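Local structure of nitrogenase molybdenum-iron protein alpha chain (Clostridium pasteurianum, 4WES) at residues D7-K12 / M449-E454; E129-F134 / K163-P168; T192-I197 / E271-K276; A317-A322 / A491-V496. The protein forms, with the beta chain, the molybdenum-iron component of nitrogenase, which reduces dinitrogen to ammonium at an iron-molybdenum cofactor in an ATP-driven reaction. One frame throughout, in Å; residues are numbered along the deposited sequence.

Contact 1 of 4, residues D7-K12 / M449-E454; sequences DEILEK and MEVVLE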
# COMPACT_ATOMS: atom_id res chain seq x y z
N ASP A 7 32.60 -27.86 -27.80
CA ASP A 7 33.96 -27.76 -27.27
C ASP A 7 34.11 -26.59 -26.27
O ASP A 7 34.79 -26.70 -25.24
CB ASP A 7 34.94 -27.61 -28.43
CG ASP A 7 34.96 -28.82 -29.34
OD1 ASP A 7 35.04 -28.59 -30.57
OD2 ASP A 7 34.93 -29.97 -28.86
N GLU A 8 33.52 -25.46 -26.62
CA GLU A 8 33.56 -24.27 -25.78
C GLU A 8 32.89 -24.51 -24.43
O GLU A 8 33.38 -24.06 -23.41
CB GLU A 8 32.94 -23.10 -26.53
CG GLU A 8 33.81 -22.71 -27.71
CD GLU A 8 33.16 -21.74 -28.67
OE1 GLU A 8 31.93 -21.62 -28.66
OE2 GLU A 8 33.91 -21.12 -29.46
N ILE A 9 31.76 -25.21 -24.46
CA ILE A 9 31.08 -25.57 -23.22
C ILE A 9 31.94 -26.52 -22.38
O ILE A 9 32.04 -26.38 -21.16
CB ILE A 9 29.69 -26.22 -23.49
CG1 ILE A 9 28.73 -25.19 -24.06
CG2 ILE A 9 29.13 -26.81 -22.22
CD1 ILE A 9 27.50 -25.81 -24.66
N LEU A 10 32.56 -27.50 -23.03
CA LEU A 10 33.30 -28.51 -22.31
C LEU A 10 34.62 -28.07 -21.70
O LEU A 10 35.15 -28.74 -20.81
CB LEU A 10 33.53 -29.73 -23.20
CG LEU A 10 32.33 -30.57 -23.62
CD1 LEU A 10 32.71 -31.63 -24.63
CD2 LEU A 10 31.65 -31.22 -22.43
N GLU A 11 35.19 -26.98 -22.22
CA GLU A 11 36.60 -26.68 -21.95
C GLU A 11 36.94 -26.62 -20.48
O GLU A 11 37.99 -27.11 -20.08
CB GLU A 11 36.99 -25.38 -22.65
CG GLU A 11 38.42 -24.96 -22.38
CD GLU A 11 39.44 -25.89 -23.03
OE1 GLU A 11 40.62 -25.88 -22.60
OE2 GLU A 11 39.04 -26.62 -23.96
N LYS A 12 36.09 -25.99 -19.67
CA LYS A 12 36.47 -25.69 -18.28
C LYS A 12 36.30 -26.87 -17.32
O LYS A 12 36.85 -26.87 -16.19
CB LYS A 12 35.67 -24.48 -17.78
CG LYS A 12 36.20 -23.83 -16.52
CD LYS A 12 35.39 -22.59 -16.19
CE LYS A 12 35.92 -21.82 -14.99
NZ LYS A 12 35.00 -20.69 -14.63
N MET A 449 25.15 -22.95 -19.22
CA MET A 449 24.24 -21.88 -19.61
C MET A 449 25.00 -20.56 -19.88
O MET A 449 24.69 -19.83 -20.84
CB MET A 449 23.17 -21.68 -18.54
CG MET A 449 22.10 -20.73 -19.00
SD MET A 449 20.85 -20.36 -17.73
CE MET A 449 21.80 -19.27 -16.67
N GLU A 450 25.97 -20.27 -19.02
CA GLU A 450 26.72 -19.04 -19.20
C GLU A 450 27.53 -19.04 -20.49
O GLU A 450 27.62 -18.03 -21.14
CB GLU A 450 27.61 -18.79 -18.02
CG GLU A 450 26.82 -18.27 -16.79
CD GLU A 450 27.70 -17.39 -15.92
OE1 GLU A 450 27.35 -16.17 -15.76
OE2 GLU A 450 28.76 -17.92 -15.45
N VAL A 451 28.09 -20.18 -20.87
CA VAL A 451 28.82 -20.28 -22.13
C VAL A 451 27.86 -20.04 -23.31
O VAL A 451 28.15 -19.28 -24.23
CB VAL A 451 29.58 -21.60 -22.29
CG1 VAL A 451 30.23 -21.67 -23.64
CG2 VAL A 451 30.63 -21.74 -21.20
N VAL A 452 26.69 -20.69 -23.28
CA VAL A 452 25.66 -20.50 -24.31
C VAL A 452 25.29 -19.02 -24.44
O VAL A 452 25.24 -18.48 -25.56
CB VAL A 452 24.43 -21.33 -24.01
CG1 VAL A 452 23.25 -20.89 -24.88
CG2 VAL A 452 24.74 -22.82 -24.19
N LEU A 453 25.01 -18.37 -23.31
CA LEU A 453 24.62 -16.95 -23.32
C LEU A 453 25.70 -16.09 -23.94
O LEU A 453 25.43 -15.19 -24.73
CB LEU A 453 24.29 -16.49 -21.92
CG LEU A 453 22.93 -16.98 -21.39
CD1 LEU A 453 22.88 -16.91 -19.88
CD2 LEU A 453 21.80 -16.18 -21.98
N GLU A 454 26.95 -16.34 -23.55
CA GLU A 454 28.07 -15.51 -24.02
C GLU A 454 28.33 -15.71 -25.50
O GLU A 454 28.59 -14.75 -26.25
CB GLU A 454 29.32 -15.76 -23.19
CG GLU A 454 30.48 -14.83 -23.60
CD GLU A 454 31.83 -15.50 -23.49
OE1 GLU A 454 32.51 -15.29 -22.46
OE2 GLU A 454 32.20 -16.24 -24.43
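Ile9 sets CG1 anti to its carbonyl carbon (chi1 -69°), and Val451 sets CG1 anti to its backbone N (chi1 177°). These two choices bring the CG1 atoms together, 3.8 Å from Ile9 CG1 to Val451 CG1. The rest of the Ile9 chain runs on nearly straight (chi2 166°). Its CD1 therefore passes beyond Val451 and reaches the next residue, with Ile9 CD1 4.1 Å from Val452 CG2. The isoleucine side chain thus lies across both valines, its middle on one and its end on the other.

Val451 points toward the facing helix and comes close to its backbone. Its CG1 is 3.9 Å from Ile9 N and 4.0 Å from Glu8 O. The same methyl meets the root of the Glu8 side chain, with Val451 CG1 4.2 Å from Glu8 CB. The helices approach closely here: Ile9 CA and Val451 CA are 5.9 Å apart. The contact itself is apolar. The charged ends of Glu8 and Glu454 stay apart near its border.

The pair joins the N-terminal helix 5-10 to helix 446-456. The Ile9 carbonyl is also held by His447 NE2, from the first turn of the second helix. Further along, Lys12 NZ hydrogen-bonds to Leu94 O of the beta chain. The pair packs on the mixed sheet. Ile9 rests on Ile439 and Ile441 of strand 439-441, and Val452 packs on Ile441 and on Phe461 of strand 460-462.

Contact 2 of 4, residues E129-F134 / K163-P168; sequences EAYEMF and KEIGIP
The ring of Tyr131 carries Ile165 on one face. Ile165 CB stands 3.8 Å from the ring centroid and 12° off the normal, a CH-pi contact almost over the centre. Ile167 comes to the ring edge near its plane, with its CD1 3.8 Å from Tyr131 CD1. His135 also meets this ring edge-to-face.

Ile165 spreads over the ring: its CG2 lies by Tyr131 CD2 and its CD1 by Tyr131 CD1 and CB. The CG1 branch sits between the backbone N and the carbonyl carbon (chi1 69°), which directs CD1 back over the root of the tyrosine. At the far end, a water links the two segments. It is 2.8 Å from Tyr131 OH and donates to Ile165 O at 2.8 Å. The carbonyl lies where helix 154-165 ends, and Gly166 follows with positive phi.

The contact pairs the C-terminal ends of helices 120-134 and 154-165. Each leads into a strand of a parallel sheet, 138-143 and 169-172, as in beta-alpha-beta crossovers. Ile165 and Ile167 both pack on Ile139 of strand 138-143. Ala130 lies on Val70 and Ile72 of strand 69-74.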
# COMPACT_ATOMS: atom_id res chain seq x y z
N GLU A 129 -6.81 -38.21 11.46
CA GLU A 129 -7.23 -36.81 11.56
C GLU A 129 -7.68 -36.27 10.22
O GLU A 129 -8.71 -35.59 10.16
CB GLU A 129 -6.13 -35.95 12.17
CG GLU A 129 -5.93 -36.17 13.65
CD GLU A 129 -4.80 -35.40 14.31
OE1 GLU A 129 -4.04 -34.70 13.64
OE2 GLU A 129 -4.71 -35.50 15.56
N ALA A 130 -6.95 -36.58 9.15
CA ALA A 130 -7.36 -36.11 7.84
C ALA A 130 -8.74 -36.65 7.45
O ALA A 130 -9.57 -35.93 6.91
CB ALA A 130 -6.35 -36.50 6.80
N TYR A 131 -8.97 -37.94 7.71
CA TYR A 131 -10.24 -38.53 7.38
C TYR A 131 -11.37 -37.89 8.17
O TYR A 131 -12.41 -37.50 7.59
CB TYR A 131 -10.20 -40.06 7.65
CG TYR A 131 -11.55 -40.67 7.43
CD1 TYR A 131 -12.07 -40.84 6.16
CD2 TYR A 131 -12.34 -41.03 8.50
CE1 TYR A 131 -13.35 -41.31 5.96
CE2 TYR A 131 -13.60 -41.54 8.31
CZ TYR A 131 -14.11 -41.65 7.04
OH TYR A 131 -15.37 -42.16 6.83
N GLU A 132 -11.23 -37.81 9.48
CA GLU A 132 -12.31 -37.30 10.30
C GLU A 132 -12.58 -35.83 10.04
O GLU A 132 -13.71 -35.39 10.18
CB GLU A 132 -12.04 -37.54 11.78
CG GLU A 132 -11.93 -39.00 12.19
CD GLU A 132 -13.20 -39.82 12.02
OE1 GLU A 132 -13.06 -41.07 11.98
OE2 GLU A 132 -14.31 -39.24 11.97
N MET A 133 -11.55 -35.07 9.68
CA MET A 133 -11.76 -33.65 9.41
C MET A 133 -12.33 -33.38 8.04
O MET A 133 -13.11 -32.45 7.88
CB MET A 133 -10.43 -32.89 9.56
CG MET A 133 -10.00 -32.83 11.00
SD MET A 133 -8.38 -32.08 11.24
CE MET A 133 -8.79 -30.38 10.90
N PHE A 134 -11.90 -34.15 7.04
CA PHE A 134 -12.13 -33.75 5.64
C PHE A 134 -12.95 -34.70 4.81
O PHE A 134 -13.45 -34.31 3.77
CB PHE A 134 -10.78 -33.48 4.96
CG PHE A 134 -9.98 -32.42 5.64
CD1 PHE A 134 -10.47 -31.13 5.74
CD2 PHE A 134 -8.77 -32.71 6.22
CE1 PHE A 134 -9.76 -30.16 6.42
CE2 PHE A 134 -8.06 -31.74 6.89
CZ PHE A 134 -8.56 -30.46 7.00
N LYS A 163 -8.59 -49.92 5.75
CA LYS A 163 -9.62 -50.87 6.23
C LYS A 163 -10.44 -50.26 7.35
O LYS A 163 -11.65 -50.50 7.44
CB LYS A 163 -8.94 -52.15 6.66
CG LYS A 163 -9.96 -53.19 7.04
CD LYS A 163 -9.43 -54.61 7.20
CE LYS A 163 -10.54 -55.53 7.72
NZ LYS A 163 -10.07 -56.93 7.90
N GLU A 164 -9.80 -49.49 8.24
CA GLU A 164 -10.51 -48.85 9.35
C GLU A 164 -11.45 -47.73 8.90
O GLU A 164 -12.60 -47.66 9.35
CB GLU A 164 -9.52 -48.33 10.39
CG GLU A 164 -8.75 -49.42 11.10
CD GLU A 164 -7.89 -48.89 12.24
OE1 GLU A 164 -8.35 -47.87 12.82
OE2 GLU A 164 -6.79 -49.45 12.58
N ILE A 165 -11.00 -46.87 8.01
CA ILE A 165 -11.75 -45.65 7.69
C ILE A 165 -12.72 -45.83 6.51
O ILE A 165 -13.67 -45.07 6.34
CB ILE A 165 -10.84 -44.44 7.46
CG1 ILE A 165 -10.00 -44.57 6.18
CG2 ILE A 165 -10.00 -44.19 8.70
CD1 ILE A 165 -9.09 -43.39 5.92
N GLY A 166 -12.49 -46.85 5.67
CA GLY A 166 -13.45 -47.17 4.64
C GLY A 166 -13.30 -46.40 3.34
O GLY A 166 -14.22 -46.40 2.55
N ILE A 167 -12.14 -45.75 3.13
CA ILE A 167 -11.82 -45.10 1.85
C ILE A 167 -10.42 -45.55 1.46
O ILE A 167 -9.64 -46.04 2.28
CB ILE A 167 -11.91 -43.54 1.89
CG1 ILE A 167 -10.88 -42.94 2.85
CG2 ILE A 167 -13.34 -43.11 2.19
CD1 ILE A 167 -10.71 -41.45 2.65
N PRO A 168 -10.07 -45.34 0.18
CA PRO A 168 -8.75 -45.77 -0.26
C PRO A 168 -7.63 -44.92 0.35
O PRO A 168 -7.81 -43.69 0.50
CB PRO A 168 -8.81 -45.58 -1.77
CG PRO A 168 -10.29 -45.65 -2.13
CD PRO A 168 -10.91 -44.96 -0.95
O HOH W 1 -15.93 -44.22 5.00

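Contact 3 of 4, residues T192-I197 / E271-K276; sequences TVMTDI and EMMETK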
# COMPACT_ATOMS: atom_id res chain seq x y z
N THR A 192 1.24 -46.98 -9.12
CA THR A 192 0.14 -47.10 -8.17
C THR A 192 -1.17 -46.56 -8.73
O THR A 192 -2.24 -47.14 -8.52
CB THR A 192 0.53 -46.45 -6.83
OG1 THR A 192 1.56 -47.24 -6.24
CG2 THR A 192 -0.64 -46.26 -5.91
N VAL A 193 -1.12 -45.47 -9.50
CA VAL A 193 -2.34 -45.00 -10.15
C VAL A 193 -2.91 -46.09 -11.06
O VAL A 193 -4.13 -46.35 -11.05
CB VAL A 193 -2.06 -43.70 -10.93
CG1 VAL A 193 -3.25 -43.33 -11.81
CG2 VAL A 193 -1.76 -42.55 -9.98
N MET A 194 -2.05 -46.72 -11.86
CA MET A 194 -2.52 -47.74 -12.79
C MET A 194 -3.21 -48.89 -12.10
O MET A 194 -4.29 -49.30 -12.52
CB MET A 194 -1.37 -48.24 -13.65
CG MET A 194 -1.80 -49.23 -14.72
SD MET A 194 -2.75 -48.41 -16.03
CE MET A 194 -3.58 -49.84 -16.72
N THR A 195 -2.56 -49.48 -11.11
CA THR A 195 -3.09 -50.70 -10.53
C THR A 195 -4.15 -50.46 -9.49
O THR A 195 -5.04 -51.29 -9.31
CB THR A 195 -1.99 -51.59 -9.98
OG1 THR A 195 -1.30 -50.91 -8.95
CG2 THR A 195 -0.98 -51.99 -11.06
N ASP A 196 -4.06 -49.34 -8.77
CA ASP A 196 -4.90 -49.17 -7.58
C ASP A 196 -6.02 -48.14 -7.76
O ASP A 196 -6.89 -48.05 -6.88
CB ASP A 196 -4.03 -48.81 -6.36
CG ASP A 196 -3.00 -49.87 -6.03
OD1 ASP A 196 -3.01 -50.94 -6.65
OD2 ASP A 196 -2.15 -49.60 -5.17
N ILE A 197 -5.97 -47.39 -8.85
CA ILE A 197 -6.98 -46.35 -9.10
C ILE A 197 -7.72 -46.59 -10.42
O ILE A 197 -8.94 -46.74 -10.45
CB ILE A 197 -6.41 -44.90 -8.98
CG1 ILE A 197 -5.66 -44.73 -7.67
CG2 ILE A 197 -7.54 -43.90 -9.15
CD1 ILE A 197 -5.03 -43.36 -7.50
N GLU A 271 1.01 -46.72 -22.04
CA GLU A 271 1.36 -48.08 -22.44
C GLU A 271 0.50 -49.11 -21.73
O GLU A 271 -0.01 -50.06 -22.36
CB GLU A 271 2.82 -48.34 -22.13
CG GLU A 271 3.87 -47.60 -22.94
CD GLU A 271 5.31 -47.84 -22.44
OE1 GLU A 271 5.51 -48.56 -21.42
OE2 GLU A 271 6.25 -47.32 -23.07
N MET A 272 0.39 -48.99 -20.42
CA MET A 272 -0.33 -50.00 -19.64
C MET A 272 -1.81 -50.02 -19.95
O MET A 272 -2.43 -51.08 -19.94
CB MET A 272 -0.06 -49.85 -18.14
CG MET A 272 1.37 -50.19 -17.79
SD MET A 272 1.76 -50.21 -16.03
CE MET A 272 1.85 -48.46 -15.69
N MET A 273 -2.41 -48.86 -20.21
CA MET A 273 -3.82 -48.83 -20.59
C MET A 273 -4.04 -49.49 -21.94
O MET A 273 -5.07 -50.14 -22.17
CB MET A 273 -4.38 -47.41 -20.56
CG MET A 273 -4.51 -46.85 -19.17
SD MET A 273 -5.29 -45.23 -19.11
CE MET A 273 -7.00 -45.68 -19.38
N GLU A 274 -3.11 -49.31 -22.88
CA GLU A 274 -3.21 -50.00 -24.14
C GLU A 274 -3.12 -51.52 -23.93
O GLU A 274 -3.91 -52.28 -24.49
CB GLU A 274 -2.14 -49.54 -25.14
CG GLU A 274 -2.31 -50.17 -26.52
CD GLU A 274 -1.44 -49.60 -27.60
OE1 GLU A 274 -0.73 -48.61 -27.37
OE2 GLU A 274 -1.45 -50.20 -28.68
N THR A 275 -2.15 -51.98 -23.12
CA THR A 275 -1.99 -53.41 -22.91
C THR A 275 -3.21 -54.02 -22.20
O THR A 275 -3.70 -55.10 -22.57
CB THR A 275 -0.74 -53.66 -22.08
OG1 THR A 275 0.38 -53.14 -22.80
CG2 THR A 275 -0.58 -55.11 -21.75
N LYS A 276 -3.67 -53.36 -21.13
CA LYS A 276 -4.68 -53.95 -20.26
C LYS A 276 -6.10 -53.80 -20.82
O LYS A 276 -6.90 -54.73 -20.71
CB LYS A 276 -4.60 -53.34 -18.87
CG LYS A 276 -5.59 -53.94 -17.87
CD LYS A 276 -5.30 -53.49 -16.44
CE LYS A 276 -6.33 -54.04 -15.47
NZ LYS A 276 -5.98 -53.76 -14.06
O HOH W 2 -5.81 -50.88 -14.15
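Met194 reaches across to Met272, Met273 and Lys276 between two nearly parallel helices. The short axes of helix 192-196 and helix 271-276 differ by 24° and are 11.1 Å apart at closest. Helix 263-277 links strands 257-260 and 281-283, a beta-alpha-beta crossover of one parallel sheet. Helix 182-196 follows strand 169-172 of another parallel sheet, so the contact joins helices of two Rossmann-like alpha/beta units.

Met194 CB meets the far end of Met272, 3.8 Å from Met272 CE. CG lies against the same methyl and against Met272 CB. A bend at chi2 (70°) brings the sulfur down onto the facing helix, and the last step, SD to CE, then runs along it. SD is 3.7 Å from Met272 CB and 3.9 Å from Met273 CG, so it rests on the base of one methionine and on the CG of the next. The side chains of Met194 and Met272 run past each other in opposite directions, tip beside base. CE then reaches the helix backbone, 3.6 Å from Met272 O. It also touches the extended lysine chain, 4.0 Å from Lys276 CD.

The buried contact is made by thioether chains, with no direct polar bond. Ile396 packs on Met272 and Thr195 beside it. The polar link is indirect: one water donates to Met194 O at 2.7 Å and accepts from Lys276 NZ at 2.9 Å.

Contact 4 of 4, residues A317-A322 / A491-V496; sequences AEEIAA and AGFRGV
Glu319 OE2 is gripped by two cations of helix 221-232, in salt bridges to Lys231 NZ and Arg227 NH1. Lys231 also pairs with Glu318, so it ties down two acids of helix 306-334. With its end held there, the Glu319 chain lies against Phe493. Its CB sits over one face of the ring, 3.7 Å from the ring centroid and 15° off the normal, a CH-pi contact. The nearest ring atom is CD2, 3.6 Å from Glu319 CB, and Glu319 CG follows it at 3.7 Å from Phe493 CD2.

A bend at chi2 (-72°) carries the carboxylate along the ring toward its stem. Glu319 OE1 comes to 3.7 Å from Phe493 CB. The carboxylate and ring planes are 27° apart. At another part of the ring, Ile320 CG1 touches Phe493 CE1 at 3.8 Å. Phe493 also packs on Ile292 and Val228, so it packs where helices 221-232, 289-303, 306-334 and 492-507 meet.

The exposed Arg494 lies beside this group. Its NE donates to a water at 2.6 Å, in the plane of the guanidinium. That water gives only a weak bond to Glu319 OE1, at 3.4 Å. The glutamate thus has two roles: its aliphatic part is apolar packing for the ring, and its buried charge is met by Lys231 and Arg227, which would probably keep it ionised.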
# COMPACT_ATOMS: atom_id res chain seq x y z
N ALA A 317 -11.32 -23.16 -37.90
CA ALA A 317 -11.40 -21.94 -38.67
C ALA A 317 -11.89 -20.76 -37.83
O ALA A 317 -11.34 -19.65 -37.94
CB ALA A 317 -12.29 -22.13 -39.88
N GLU A 318 -12.90 -21.00 -36.99
CA GLU A 318 -13.44 -19.90 -36.21
C GLU A 318 -12.46 -19.46 -35.12
O GLU A 318 -12.32 -18.26 -34.83
CB GLU A 318 -14.81 -20.21 -35.62
CG GLU A 318 -14.86 -21.08 -34.44
CD GLU A 318 -16.27 -21.47 -34.10
OE1 GLU A 318 -17.20 -21.08 -34.83
OE2 GLU A 318 -16.44 -22.20 -33.15
N GLU A 319 -11.78 -20.42 -34.49
CA GLU A 319 -10.81 -20.09 -33.44
C GLU A 319 -9.63 -19.29 -34.02
O GLU A 319 -9.18 -18.30 -33.43
CB GLU A 319 -10.34 -21.37 -32.77
CG GLU A 319 -11.39 -22.08 -31.91
CD GLU A 319 -11.72 -21.36 -30.61
OE1 GLU A 319 -10.83 -20.68 -30.02
OE2 GLU A 319 -12.83 -21.59 -30.09
N ILE A 320 -9.14 -19.70 -35.18
CA ILE A 320 -8.02 -19.01 -35.80
C ILE A 320 -8.46 -17.63 -36.26
O ILE A 320 -7.74 -16.64 -36.07
CB ILE A 320 -7.40 -19.83 -36.92
CG1 ILE A 320 -6.69 -21.05 -36.34
CG2 ILE A 320 -6.45 -18.97 -37.77
CD1 ILE A 320 -6.07 -21.97 -37.35
N ALA A 321 -9.65 -17.54 -36.85
CA ALA A 321 -10.11 -16.22 -37.31
C ALA A 321 -10.16 -15.23 -36.16
O ALA A 321 -9.86 -14.05 -36.35
CB ALA A 321 -11.45 -16.32 -38.03
N ALA A 322 -10.54 -15.68 -34.98
CA ALA A 322 -10.69 -14.81 -33.84
C ALA A 322 -9.35 -14.26 -33.33
O ALA A 322 -9.33 -13.23 -32.67
CB ALA A 322 -11.41 -15.51 -32.71
N ALA A 491 -1.58 -22.94 -23.18
CA ALA A 491 -2.02 -23.94 -24.15
C ALA A 491 -3.30 -23.50 -24.85
O ALA A 491 -4.02 -22.62 -24.38
CB ALA A 491 -2.26 -25.27 -23.42
N GLY A 492 -3.60 -24.19 -25.94
CA GLY A 492 -4.81 -23.93 -26.70
C GLY A 492 -4.76 -22.63 -27.49
O GLY A 492 -3.75 -21.91 -27.49
N PHE A 493 -5.86 -22.33 -28.17
CA PHE A 493 -5.89 -21.17 -29.03
C PHE A 493 -5.79 -19.88 -28.24
O PHE A 493 -5.04 -18.98 -28.62
CB PHE A 493 -7.18 -21.18 -29.86
CG PHE A 493 -7.19 -22.21 -30.95
CD1 PHE A 493 -6.40 -22.09 -32.07
CD2 PHE A 493 -8.02 -23.31 -30.87
CE1 PHE A 493 -6.44 -23.03 -33.08
CE2 PHE A 493 -8.08 -24.24 -31.88
CZ PHE A 493 -7.27 -24.11 -32.98
N ARG A 494 -6.56 -19.75 -27.16
CA ARG A 494 -6.44 -18.55 -26.33
C ARG A 494 -5.07 -18.47 -25.67
O ARG A 494 -4.56 -17.35 -25.40
CB ARG A 494 -7.51 -18.48 -25.25
CG ARG A 494 -8.86 -18.29 -25.87
CD ARG A 494 -9.93 -18.19 -24.83
NE ARG A 494 -11.23 -18.13 -25.46
CZ ARG A 494 -12.36 -18.29 -24.79
NH1 ARG A 494 -12.33 -18.47 -23.48
NH2 ARG A 494 -13.51 -18.27 -25.43
N GLY A 495 -4.45 -19.61 -25.41
CA GLY A 495 -3.11 -19.63 -24.86
C GLY A 495 -2.05 -19.03 -25.77
O GLY A 495 -1.12 -18.40 -25.27
N VAL A 496 -2.16 -19.23 -27.07
CA VAL A 496 -1.20 -18.62 -27.98
C VAL A 496 -1.24 -17.09 -27.79
O VAL A 496 -0.19 -16.45 -27.79
CB VAL A 496 -1.49 -19.00 -29.45
CG1 VAL A 496 -0.45 -18.39 -30.36
CG2 VAL A 496 -1.53 -20.49 -29.66
O HOH W 3 -11.88 -18.13 -27.98

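In the fold
The four contacts draw on eight different helices. Contacts 3 and 4 are buried, contact 1 is partly buried, and contact 2 lies at the surface. Contacts 2 and 3 are neighbours, about 6 Å apart at their nearest atoms: segment 163-168 leads into strand 169-172, on which helix 182-196 packs. Contact 1 is about 54 Å from contact 2 between centres, on the opposite side of the chain's centre. Its segments alternate along the chain with those of contact 4. The chemistry differs: branched aliphatics in contact 1, an aromatic face in contacts 2 and 4, thioethers in contact 3. Waters bridge contacts 2 and 3; in contact 4 one leg of the water bridge is weak.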